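Local structure of putative thioesterase yhdA (Lactococcus lactis subsp. lactis, 3GEK) at residues 32-37 against 49-54. The protein is a putative thioesterase of the PaaI family, and may hydrolyse an acyl-CoA such as 1,4-dihydroxy-2-naphthoyl-CoA, although its function is not established. The protein carries 7 engineered substitutions. Residues are numbered along the deposited sequence; the frame is centred on the assembly and turned at random.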
loop_
_atom_site.group_PDB
_atom_site.type_symbol
_atom_site.label_atom_id
_atom_site.label_comp_id
_atom_site.label_asym_id
_atom_site.label_seq_id
_atom_site.Cartn_x
_atom_site.Cartn_y
_atom_site.Cartn_z
ATOM N N SER A 32 -6.918 20.939 5.466
ATOM C CA SER A 32 -6.919 20.985 6.927
ATOM C C SER A 32 -5.520 21.227 7.469
ATOM O O SER A 32 -4.531 21.141 6.742
ATOM C CB SER A 32 -7.486 19.696 7.531
ATOM O OG SER A 32 -6.616 18.601 7.317
ATOM N N LYS A 33 -5.453 21.536 8.756
ATOM C CA LYS A 33 -4.192 21.685 9.457
ATOM C C LYS A 33 -4.259 20.848 10.723
ATOM O O LYS A 33 -5.348 20.589 11.249
ATOM C CB LYS A 33 -3.924 23.155 9.806
ATOM C CG LYS A 33 -3.811 24.076 8.603
ATOM C CD LYS A 33 -3.268 25.442 8.979
ATOM C CE LYS A 33 -3.296 26.400 7.788
ATOM N NZ LYS A 33 -4.689 26.779 7.406
HETATM N N MSE A 34 -3.100 20.409 11.195
HETATM C CA MSE A 34 -3.004 19.786 12.503
HETATM C C MSE A 34 -1.951 20.507 13.333
HETATM O O MSE A 34 -0.775 20.524 12.971
HETATM C CB MSE A 34 -2.679 18.296 12.384
HETATM C CG MSE A 34 -2.522 17.602 13.731
HETATM SE SE MSE A 34 -2.451 15.670 13.557
HETATM C CE MSE A 34 -0.627 15.508 12.850
ATOM N N ILE A 35 -2.383 21.093 14.430
ATOM C CA ILE A 35 -1.500 21.851 15.313
ATOM C C ILE A 35 -0.785 20.916 16.288
ATOM O O ILE A 35 -1.426 20.216 17.069
ATOM C CB ILE A 35 -2.270 22.930 16.099
ATOM C CG1 ILE A 35 -3.208 23.706 15.164
ATOM C CG2 ILE A 35 -1.295 23.854 16.839
ATOM C CD1 ILE A 35 -4.197 24.610 15.893
ATOM N N LEU A 36 0.544 20.936 16.244
ATOM C CA LEU A 36 1.364 19.963 16.972
ATOM C C LEU A 36 1.737 20.386 18.389
ATOM O O LEU A 36 2.025 21.556 18.655
ATOM C CB LEU A 36 2.631 19.608 16.170
ATOM C CG LEU A 36 2.417 19.173 14.708
ATOM C CD1 LEU A 36 3.740 19.004 13.976
ATOM C CD2 LEU A 36 1.603 17.899 14.630
ATOM N N SER A 37 1.706 19.406 19.289
ATOM C CA SER A 37 2.277 19.502 20.634
ATOM C C SER A 37 3.037 18.208 20.901
ATOM O O SER A 37 3.237 17.410 19.983
ATOM C CB SER A 37 1.175 19.678 21.679
ATOM O OG SER A 37 0.410 18.491 21.810
ATOM N N GLY A 49 4.520 9.159 13.137
ATOM C CA GLY A 49 3.856 8.743 11.903
ATOM C C GLY A 49 2.433 8.292 12.152
ATOM O O GLY A 49 1.561 8.463 11.295
ATOM N N GLY A 50 2.201 7.722 13.333
ATOM C CA GLY A 50 0.866 7.315 13.763
ATOM C C GLY A 50 -0.120 8.469 13.797
ATOM O O GLY A 50 -1.297 8.292 13.463
ATOM N N ALA A 51 0.358 9.645 14.207
ATOM C CA ALA A 51 -0.450 10.866 14.224
ATOM C C ALA A 51 -0.832 11.309 12.809
ATOM O O ALA A 51 -1.987 11.659 12.561
ATOM C CB ALA A 51 0.278 11.983 14.963
ATOM N N SER A 52 0.140 11.292 11.892
ATOM C CA SER A 52 -0.099 11.593 10.477
ATOM C C SER A 52 -1.052 10.593 9.819
ATOM O O SER A 52 -1.949 10.983 9.070
ATOM C CB SER A 52 1.219 11.647 9.700
ATOM O OG SER A 52 2.070 12.667 10.210
ATOM N N LEU A 53 -0.846 9.306 10.089
ATOM C CA LEU A 53 -1.745 8.258 9.607
ATOM C C LEU A 53 -3.167 8.509 10.071
ATOM O O LEU A 53 -4.100 8.464 9.268
ATOM C CB LEU A 53 -1.299 6.888 10.116
ATOM C CG LEU A 53 -0.350 6.003 9.316
ATOM C CD1 LEU A 53 0.614 6.802 8.446
ATOM C CD2 LEU A 53 0.406 5.105 10.307
ATOM N N ALA A 54 -3.320 8.768 11.370
ATOM C CA ALA A 54 -4.615 9.043 11.962
ATOM C C ALA A 54 -5.242 10.308 11.370
ATOM O O ALA A 54 -6.442 10.333 11.099
ATOM C CB ALA A 54 -4.492 9.157 13.467
#
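In the hot-dog fold a long helix lies in the curl of an antiparallel sheet. Here Met-34, on strand 28-35, meets Ala-51 in the first turn of that helix, 49-68. Met-34 is a selenomethionine, and its CB points toward the helix. An extended chi1 and chi2 (CG anti to the backbone N, chi1 178°) carry SE straight out from the strand. The chain then bends at chi3 (75°), which turns the terminal methyl to lie alongside the helix backbone. CE of Met-34 is 4.2 Å from CB of Ala-51 and 4.1 Å from Ala-51 O. SE of Met-34 is almost as near to this carbonyl, 4.2 Å from Ala-51 O. Ser-52 is brushed through its backbone, with its N 4.4 Å from Met-34 CE. The CA atoms of Met-34 and Ser-52 are 8.9 Å apart, a gap spanned by the one long side chain.

Leu-55, one turn further along the helix, also touches Met-34, as do Ile-9, His-40 and Val-93. On the helix side, Ala-54 packs on Gly-50 of a second subunit, so this helical turn also borders a subunit interface.

All three touching residues are buried. No hydrogen bond or salt bridge joins the two segments, and their 89 Å² of buried surface implies a small van der Waals contact, made by a selenoether against a methyl group and a peptide carbonyl.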